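Local atomic coordinates of E3 ubiquitin-protein ligase HERC2 (Homo sapiens, PDB entry 4L1M), a protein that probably passes ubiquitin to target proteins as an E3 ligase, the part modelled here being its first RCC1-like domain, a seven-bladed beta-propeller. Residues V332-S337 and A355-L360; S320-A325 and Q340-D345; H364-A369 and F376-C381. All coordinates share one frame; numbering follows the deposited sequence.

Contacts 1 and 2 belong to one propeller blade, whose strands 322-327 and 332-335 are neighbours; contact 3 lies in the next blade, where the chain closes the ring. The centres of contacts 1 and 2 are about 8 Å apart, and a probable hydrogen bond of 2.7 Å from Ser334 OG to His343 ND1 ties them together. Contact 3 has its centre about 14 Å from that of contact 1 and about 16 Å from that of contact 2. It meets both through van der Waals packing: Val332 CG2 is 4.0 Å from Ile365 CG1, and Ile368 CD1 is 3.7 Å from Leu324 O. A sulfate, probably from the crystallisation liquor, sits about 4 Å from the Thr321 side chain in contact 2.

Contact 1. Residues V332-S337 and A355-L360; sequences VHSWGS and AALPGL
His333 and Ala356 face each other as an antiparallel, non-hydrogen-bonded pair, and next to them Ser334 and Ala355 form a hydrogen-bonded one. Leu357 N gives the straightest bond, 2.8 Å to Val332 O at an N-H...O angle of 175°. Ser334 N reaches Ala355 O at 3.3 Å, while the return bond from Ala355 N to Ser334 O is weak at 3.4 Å. Beyond Ala356 the chain turns through Pro358 and Gly359, which brings Leu360 back against Val332.

The His333 ring lies face-on against the backbone of Ala356. With CG anti to the carbonyl carbon (chi1 -67°), the imidazole places one face above Ala356 CA, and Ala356 CB makes a CH-pi contact 4.2 Å from the ring centroid. His333 NE2 is bonded to Glu331. Val332 uses its two sides separately. Its CB meets Leu360 CD1 at 3.8 Å, with CG2 a little farther from the same methyl, whereas CG1 points to Leu357 CD1 at 4.3 Å. Leu357 also lays CD2 beside Ser334 OG, 3.8 Å away.

This pairing adds 354-356 as the edge strand of a four-stranded propeller blade. The hydroxyl of Ser334, buried among leucine methyls, is satisfied by His343 and Lys351, and the same lysine donates to Ala355 O. A lysine ammonium shared between the two strands would polarise that carbonyl and link the pair beyond its few backbone bonds, while Val332, Leu357 and Leu360 pack their methyl groups together beside it.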
loop_
_atom_site.group_PDB
_atom_site.type_symbol
_atom_site.label_atom_id
_atom_site.label_comp_id
_atom_site.label_asym_id
_atom_site.label_seq_id
_atom_site.Cartn_x
_atom_site.Cartn_y
_atom_site.Cartn_z
ATOM N N VAL A 332 -1.686 -13.092 -12.647
ATOM C CA VAL A 332 -1.760 -11.683 -12.261
ATOM C C VAL A 332 -2.910 -10.997 -12.995
ATOM O O VAL A 332 -2.866 -10.818 -14.209
ATOM C CB VAL A 332 -0.441 -10.951 -12.577
ATOM C CG1 VAL A 332 -0.471 -9.531 -12.039
ATOM C CG2 VAL A 332 0.739 -11.720 -11.990
ATOM N N HIS A 333 -3.938 -10.607 -12.245
ATOM C CA HIS A 333 -5.144 -9.956 -12.797
ATOM C C HIS A 333 -5.062 -8.456 -12.571
ATOM O O HIS A 333 -4.463 -8.000 -11.609
ATOM C CB HIS A 333 -6.368 -10.503 -12.093
ATOM C CG HIS A 333 -6.628 -11.951 -12.378
ATOM N ND1 HIS A 333 -7.763 -12.384 -13.029
ATOM C CD2 HIS A 333 -5.902 -13.066 -12.108
ATOM C CE1 HIS A 333 -7.723 -13.697 -13.157
ATOM N NE2 HIS A 333 -6.603 -14.138 -12.609
ATOM N N SER A 334 -5.672 -7.683 -13.449
ATOM C CA SER A 334 -5.742 -6.239 -13.229
ATOM C C SER A 334 -7.087 -5.678 -13.672
ATOM O O SER A 334 -7.808 -6.306 -14.431
ATOM C CB SER A 334 -4.628 -5.530 -13.984
ATOM O OG SER A 334 -4.926 -5.446 -15.368
ATOM N N TRP A 335 -7.399 -4.485 -13.198
ATOM C CA TRP A 335 -8.606 -3.751 -13.611
ATOM C C TRP A 335 -8.456 -2.285 -13.257
ATOM O O TRP A 335 -7.575 -1.909 -12.481
ATOM C CB TRP A 335 -9.866 -4.312 -12.922
ATOM C CG TRP A 335 -9.898 -4.051 -11.461
ATOM C CD1 TRP A 335 -10.447 -2.994 -10.854
ATOM C CD2 TRP A 335 -9.353 -4.873 -10.432
ATOM N NE1 TRP A 335 -10.301 -3.092 -9.494
ATOM C CE2 TRP A 335 -9.629 -4.249 -9.214
ATOM C CE3 TRP A 335 -8.681 -6.097 -10.421
ATOM C CZ2 TRP A 335 -9.243 -4.788 -7.990
ATOM C CZ3 TRP A 335 -8.297 -6.632 -9.196
ATOM C CH2 TRP A 335 -8.572 -5.964 -7.999
ATOM N N GLY A 336 -9.349 -1.472 -13.811
ATOM C CA GLY A 336 -9.425 -0.066 -13.454
ATOM C C GLY A 336 -9.007 0.861 -14.569
ATOM O O GLY A 336 -9.205 0.572 -15.752
ATOM N N SER A 337 -8.450 2.004 -14.181
ATOM C CA SER A 337 -8.177 3.070 -15.129
ATOM C C SER A 337 -7.046 2.663 -16.058
ATOM O O SER A 337 -6.128 1.947 -15.654
ATOM C CB SER A 337 -7.837 4.366 -14.381
ATOM O OG SER A 337 -7.272 5.336 -15.248
ATOM N N ALA A 355 -9.217 -9.358 -15.195
ATOM C CA ALA A 355 -8.882 -10.401 -16.158
ATOM C C ALA A 355 -7.379 -10.621 -16.114
ATOM O O ALA A 355 -6.620 -9.688 -15.859
ATOM C CB ALA A 355 -9.330 -10.017 -17.560
ATOM N N ALA A 356 -6.966 -11.862 -16.314
ATOM C CA ALA A 356 -5.561 -12.232 -16.254
ATOM C C ALA A 356 -4.806 -11.468 -17.307
ATOM O O ALA A 356 -5.290 -11.312 -18.417
ATOM C CB ALA A 356 -5.397 -13.729 -16.480
ATOM N N LEU A 357 -3.641 -10.955 -16.938
ATOM C CA LEU A 357 -2.734 -10.385 -17.897
ATOM C C LEU A 357 -1.984 -11.536 -18.536
ATOM O O LEU A 357 -1.567 -12.452 -17.836
ATOM C CB LEU A 357 -1.756 -9.450 -17.210
ATOM C CG LEU A 357 -2.360 -8.146 -16.697
ATOM C CD1 LEU A 357 -1.449 -7.483 -15.683
ATOM C CD2 LEU A 357 -2.656 -7.203 -17.854
ATOM N N PRO A 358 -1.823 -11.499 -19.866
ATOM C CA PRO A 358 -1.154 -12.577 -20.576
ATOM C C PRO A 358 0.344 -12.442 -20.474
ATOM O O PRO A 358 0.841 -11.347 -20.164
ATOM C CB PRO A 358 -1.606 -12.374 -22.019
ATOM C CG PRO A 358 -1.787 -10.898 -22.129
ATOM C CD PRO A 358 -2.270 -10.433 -20.782
ATOM N N GLY A 359 1.051 -13.545 -20.728
ATOM C CA GLY A 359 2.496 -13.597 -20.616
ATOM C C GLY A 359 3.031 -13.964 -19.238
ATOM O O GLY A 359 4.138 -14.503 -19.138
ATOM N N LEU A 360 2.258 -13.697 -18.179
ATOM C CA LEU A 360 2.755 -13.738 -16.792
ATOM C C LEU A 360 2.508 -15.040 -16.007
ATOM O O LEU A 360 3.162 -15.282 -14.968
ATOM C CB LEU A 360 2.126 -12.598 -16.016
ATOM C CG LEU A 360 2.348 -11.189 -16.560
ATOM C CD1 LEU A 360 1.806 -10.150 -15.581
ATOM C CD2 LEU A 360 3.825 -10.928 -16.842
#

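Contact 2. Residues S320-A325 and Q340-D345; sequences STHCLA and QCQHFD
His322 meets Gln342 and His343 at once, the first across a face of its ring and the second through an edge-to-face pair. Its chi1 of 81° puts CG between the backbone N and the carbonyl carbon and sets the imidazole against the CB-CG part of Gln342. That part lies over one ring face, with Gln342 CG 3.6 Å from the His322 centroid in a CH-pi contact. Gln342 then bends at chi2 (87°), which turns its amide off the ring and back into its own loop: OE1 accepts from Gln340 N at 2.9 Å, and NE2 is held by Asp339.

The edge of His322 is directed at the face of His343, an offset pair with centroids 5.7 Å apart and planes at 85°. His322 CB comes 3.7 Å from His343 NE2. Ser375 takes up His322 NE2 and Ser334 takes up His343 ND1, so each ring has a polar partner limiting its rotation.

His322 opens strand 322-327, which runs between strands 313-318 and 332-335. The 340-345 loop, between strands 332-335 and 350-352, packs against the start of that strand. His322 also touches Cys370 of strand 365-370, in the neighbouring blade, and Phe344 packs edge-to-face with Trp30 of strand 27-31 in that same blade.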
loop_
_atom_site.group_PDB
_atom_site.type_symbol
_atom_site.label_atom_id
_atom_site.label_comp_id
_atom_site.label_asym_id
_atom_site.label_seq_id
_atom_site.Cartn_x
_atom_site.Cartn_y
_atom_site.Cartn_z
ATOM N N SER A 320 -3.338 4.358 -7.636
ATOM C CA SER A 320 -4.316 5.441 -7.431
ATOM C C SER A 320 -5.693 5.047 -7.953
ATOM O O SER A 320 -6.669 5.049 -7.198
ATOM C CB SER A 320 -3.851 6.700 -8.120
ATOM O OG SER A 320 -2.634 7.113 -7.543
ATOM N N THR A 321 -5.766 4.683 -9.230
ATOM C CA THR A 321 -7.022 4.324 -9.860
ATOM C C THR A 321 -6.988 2.982 -10.622
ATOM O O THR A 321 -7.830 2.747 -11.478
ATOM C CB THR A 321 -7.478 5.442 -10.805
ATOM O OG1 THR A 321 -6.508 5.634 -11.823
ATOM C CG2 THR A 321 -7.659 6.747 -10.048
ATOM N N HIS A 322 -6.019 2.114 -10.305
ATOM C CA HIS A 322 -5.946 0.771 -10.888
ATOM C C HIS A 322 -5.385 -0.206 -9.870
ATOM O O HIS A 322 -4.805 0.214 -8.881
ATOM C CB HIS A 322 -5.113 0.755 -12.158
ATOM C CG HIS A 322 -3.634 0.700 -11.932
ATOM N ND1 HIS A 322 -2.898 1.799 -11.561
ATOM C CD2 HIS A 322 -2.743 -0.308 -12.085
ATOM C CE1 HIS A 322 -1.624 1.474 -11.469
ATOM N NE2 HIS A 322 -1.500 0.200 -11.790
ATOM N N CYS A 323 -5.599 -1.499 -10.091
ATOM C CA CYS A 323 -5.177 -2.524 -9.141
ATOM C C CYS A 323 -4.620 -3.725 -9.842
ATOM O O CYS A 323 -4.947 -3.972 -10.989
ATOM C CB CYS A 323 -6.354 -3.033 -8.330
ATOM S SG CYS A 323 -7.129 -1.825 -7.278
ATOM N N LEU A 324 -3.784 -4.458 -9.112
ATOM C CA LEU A 324 -3.334 -5.784 -9.486
ATOM C C LEU A 324 -3.739 -6.763 -8.390
ATOM O O LEU A 324 -3.804 -6.396 -7.218
ATOM C CB LEU A 324 -1.819 -5.861 -9.622
ATOM C CG LEU A 324 -1.065 -5.012 -10.646
ATOM C CD1 LEU A 324 0.296 -5.626 -10.940
ATOM C CD2 LEU A 324 -1.838 -4.839 -11.941
ATOM N N ALA A 325 -4.004 -8.000 -8.795
ATOM C CA ALA A 325 -4.218 -9.097 -7.867
ATOM C C ALA A 325 -3.406 -10.320 -8.264
ATOM O O ALA A 325 -3.399 -10.721 -9.435
ATOM C CB ALA A 325 -5.677 -9.448 -7.817
ATOM N N GLN A 340 -3.098 5.959 -18.696
ATOM C CA GLN A 340 -1.639 5.940 -18.908
ATOM C C GLN A 340 -1.094 4.532 -19.171
ATOM O O GLN A 340 0.018 4.207 -18.747
ATOM C CB GLN A 340 -0.936 6.470 -17.664
ATOM C CG GLN A 340 -1.433 7.820 -17.172
ATOM C CD GLN A 340 -0.904 8.969 -17.998
ATOM O OE1 GLN A 340 -0.248 8.776 -19.025
ATOM N NE2 GLN A 340 -1.185 10.181 -17.548
ATOM N N CYS A 341 -1.878 3.694 -19.844
ATOM C CA CYS A 341 -1.444 2.348 -20.187
ATOM C C CYS A 341 -1.045 1.483 -18.994
ATOM O O CYS A 341 -0.137 0.659 -19.110
ATOM C CB CYS A 341 -0.289 2.428 -21.175
ATOM S SG CYS A 341 -0.767 3.302 -22.678
ATOM N N GLN A 342 -1.747 1.638 -17.866
ATOM C CA GLN A 342 -1.519 0.789 -16.686
ATOM C C GLN A 342 -1.812 -0.670 -16.980
ATOM O O GLN A 342 -1.438 -1.551 -16.190
ATOM C CB GLN A 342 -2.423 1.187 -15.510
ATOM C CG GLN A 342 -2.194 2.567 -14.927
ATOM C CD GLN A 342 -2.975 3.623 -15.659
ATOM O OE1 GLN A 342 -2.967 3.651 -16.882
ATOM N NE2 GLN A 342 -3.671 4.481 -14.924
ATOM N N HIS A 343 -2.538 -0.911 -18.072
ATOM C CA HIS A 343 -2.903 -2.252 -18.506
ATOM C C HIS A 343 -2.453 -2.457 -19.929
ATOM O O HIS A 343 -3.048 -1.906 -20.850
ATOM C CB HIS A 343 -4.412 -2.421 -18.413
ATOM C CG HIS A 343 -4.958 -2.012 -17.094
ATOM N ND1 HIS A 343 -5.033 -2.875 -16.025
ATOM C CD2 HIS A 343 -5.412 -0.822 -16.654
ATOM C CE1 HIS A 343 -5.537 -2.240 -14.984
ATOM N NE2 HIS A 343 -5.776 -0.990 -15.340
ATOM N N PHE A 344 -1.434 -3.283 -20.117
ATOM C CA PHE A 344 -0.866 -3.477 -21.441
ATOM C C PHE A 344 -1.692 -4.413 -22.307
ATOM O O PHE A 344 -1.345 -4.635 -23.435
ATOM C CB PHE A 344 0.572 -3.981 -21.343
ATOM C CG PHE A 344 0.718 -5.327 -20.670
ATOM C CD1 PHE A 344 0.403 -6.496 -21.332
ATOM C CD2 PHE A 344 1.200 -5.420 -19.386
ATOM C CE1 PHE A 344 0.548 -7.724 -20.711
ATOM C CE2 PHE A 344 1.350 -6.645 -18.759
ATOM C CZ PHE A 344 1.022 -7.795 -19.419
ATOM N N ASP A 345 -2.785 -4.962 -21.784
ATOM C CA ASP A 345 -3.600 -5.904 -22.551
ATOM C C ASP A 345 -4.855 -5.280 -23.142
ATOM O O ASP A 345 -5.654 -5.989 -23.746
ATOM C CB ASP A 345 -4.004 -7.106 -21.676
ATOM C CG ASP A 345 -4.937 -6.721 -20.535
ATOM O OD1 ASP A 345 -4.911 -5.543 -20.114
ATOM O OD2 ASP A 345 -5.684 -7.604 -20.054
#

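Contact 3. Residues H364-A369 and F376-C381; sequences HIVGIA and FAWSSC
Trp378 spreads its indole across the backbone of Gly367, where there is no side chain to hold it off. Gly367 CA lies over one face of the six-membered ring, 3.8 Å from its centroid, and Ile368 N sits above the same face, also offset toward the rim. A chi1 of 60° tucks the indole in over its own backbone and carries it across to the partner strand. Ala369, next in buried surface, puts CB at the ring edge, in plane and 4.0 Å from Trp378 CZ3, and its backbone pairs both ways with Phe376, whose N is 2.8 Å from Ala369 O.

Backbone bonds also underlie the tryptophan's place. Trp378 N donates to Gly367 O at 2.9 Å, and Trp378 O takes two donors, Val366 N at 2.8 Å and Gly367 N at 3.1 Å: a classic beta bulge.

The hairpin of strands 365-370 and 374-379 shares its sheet with strands 27-31 and 45-46, so one blade is built from both ends of the modelled chain, the closure known in beta-propellers as a velcro. Trp378 and Ala369 look onto Ile58 of the following blade. The opposite face carries Ile368 and Ala377, CG2 to CB 4.1 Å, and Ile368 packs there against Leu324 and Leu326 of the preceding blade. Where the strands part, a water donates to His364 O at 2.6 Å and accepts from Ser380 N.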
loop_
_atom_site.group_PDB
_atom_site.type_symbol
_atom_site.label_atom_id
_atom_site.label_comp_id
_atom_site.label_asym_id
_atom_site.label_seq_id
_atom_site.Cartn_x
_atom_site.Cartn_y
_atom_site.Cartn_z
ATOM N N HIS A 364 6.142 -17.529 -12.420
ATOM C CA HIS A 364 6.144 -17.722 -10.973
ATOM C C HIS A 364 6.297 -16.379 -10.277
ATOM O O HIS A 364 7.262 -16.155 -9.554
ATOM C CB HIS A 364 7.260 -18.696 -10.554
ATOM C CG HIS A 364 7.262 -19.980 -11.331
ATOM N ND1 HIS A 364 6.378 -21.016 -11.079
ATOM C CD2 HIS A 364 8.018 -20.381 -12.382
ATOM C CE1 HIS A 364 6.600 -22.000 -11.933
ATOM N NE2 HIS A 364 7.591 -21.641 -12.734
ATOM N N ILE A 365 5.359 -15.478 -10.534
ATOM C CA ILE A 365 5.354 -14.183 -9.867
ATOM C C ILE A 365 5.000 -14.384 -8.401
ATOM O O ILE A 365 4.102 -15.165 -8.075
ATOM C CB ILE A 365 4.298 -13.220 -10.451
ATOM C CG1 ILE A 365 4.553 -12.958 -11.932
ATOM C CG2 ILE A 365 4.258 -11.900 -9.669
ATOM C CD1 ILE A 365 5.921 -12.431 -12.258
ATOM N N VAL A 366 5.704 -13.662 -7.533
ATOM C CA VAL A 366 5.452 -13.705 -6.099
ATOM C C VAL A 366 5.162 -12.344 -5.513
ATOM O O VAL A 366 4.675 -12.257 -4.391
ATOM C CB VAL A 366 6.629 -14.357 -5.330
ATOM C CG1 VAL A 366 6.909 -15.749 -5.882
ATOM C CG2 VAL A 366 7.902 -13.505 -5.398
ATOM N N GLY A 367 5.440 -11.275 -6.251
ATOM C CA GLY A 367 5.167 -9.931 -5.739
ATOM C C GLY A 367 4.595 -9.014 -6.789
ATOM O O GLY A 367 4.893 -9.149 -7.982
ATOM N N ILE A 368 3.750 -8.093 -6.339
ATOM C CA ILE A 368 3.178 -7.071 -7.213
ATOM C C ILE A 368 3.184 -5.735 -6.515
ATOM O O ILE A 368 3.197 -5.678 -5.297
ATOM C CB ILE A 368 1.743 -7.421 -7.616
ATOM C CG1 ILE A 368 0.939 -7.868 -6.382
ATOM C CG2 ILE A 368 1.765 -8.506 -8.687
ATOM C CD1 ILE A 368 -0.548 -8.033 -6.635
ATOM N N ALA A 369 3.154 -4.656 -7.280
ATOM C CA ALA A 369 3.118 -3.305 -6.702
ATOM C C ALA A 369 2.595 -2.315 -7.721
ATOM O O ALA A 369 2.844 -2.498 -8.906
ATOM C CB ALA A 369 4.502 -2.891 -6.250
ATOM N N PHE A 376 4.178 -3.100 -11.337
ATOM C CA PHE A 376 5.342 -3.982 -11.323
ATOM C C PHE A 376 4.968 -5.361 -10.809
ATOM O O PHE A 376 4.064 -5.507 -9.991
ATOM C CB PHE A 376 6.423 -3.428 -10.420
ATOM C CG PHE A 376 6.907 -2.067 -10.807
ATOM C CD1 PHE A 376 7.974 -1.916 -11.674
ATOM C CD2 PHE A 376 6.304 -0.925 -10.283
ATOM C CE1 PHE A 376 8.439 -0.655 -12.022
ATOM C CE2 PHE A 376 6.766 0.336 -10.630
ATOM C CZ PHE A 376 7.839 0.467 -11.501
ATOM N N ALA A 377 5.671 -6.369 -11.303
ATOM C CA ALA A 377 5.502 -7.730 -10.840
ATOM C C ALA A 377 6.859 -8.406 -10.872
ATOM O O ALA A 377 7.581 -8.251 -11.861
ATOM C CB ALA A 377 4.514 -8.479 -11.729
ATOM N N TRP A 378 7.196 -9.161 -9.822
ATOM C CA TRP A 378 8.452 -9.889 -9.810
ATOM C C TRP A 378 8.344 -11.344 -9.363
ATOM O O TRP A 378 7.519 -11.706 -8.518
ATOM C CB TRP A 378 9.497 -9.153 -8.962
ATOM C CG TRP A 378 9.117 -8.966 -7.533
ATOM C CD1 TRP A 378 9.484 -9.741 -6.475
ATOM C CD2 TRP A 378 8.305 -7.908 -6.995
ATOM N NE1 TRP A 378 8.929 -9.250 -5.311
ATOM C CE2 TRP A 378 8.215 -8.118 -5.601
ATOM C CE3 TRP A 378 7.639 -6.813 -7.560
ATOM C CZ2 TRP A 378 7.486 -7.288 -4.773
ATOM C CZ3 TRP A 378 6.909 -5.990 -6.737
ATOM C CH2 TRP A 378 6.831 -6.229 -5.350
ATOM N N SER A 379 9.223 -12.159 -9.928
ATOM C CA SER A 379 9.429 -13.517 -9.479
ATOM C C SER A 379 10.375 -13.487 -8.278
ATOM O O SER A 379 10.805 -12.432 -7.860
ATOM C CB SER A 379 10.037 -14.368 -10.600
ATOM O OG SER A 379 11.279 -13.823 -11.021
ATOM N N SER A 380 10.691 -14.652 -7.725
ATOM C CA SER A 380 11.519 -14.699 -6.530
ATOM C C SER A 380 12.995 -14.507 -6.859
ATOM O O SER A 380 13.462 -14.946 -7.921
ATOM C CB SER A 380 11.307 -16.012 -5.804
ATOM O OG SER A 380 12.356 -16.218 -4.887
ATOM N N CYS A 381 13.721 -13.859 -5.943
ATOM C CA CYS A 381 15.172 -13.663 -6.089
ATOM C C CYS A 381 16.086 -14.664 -5.423
ATOM O O CYS A 381 17.301 -14.455 -5.458
ATOM C CB CYS A 381 15.608 -12.316 -5.565
ATOM S SG CYS A 381 15.483 -12.109 -3.772
HETATM O O HOH W 1 9.426 -17.076 -8.352
#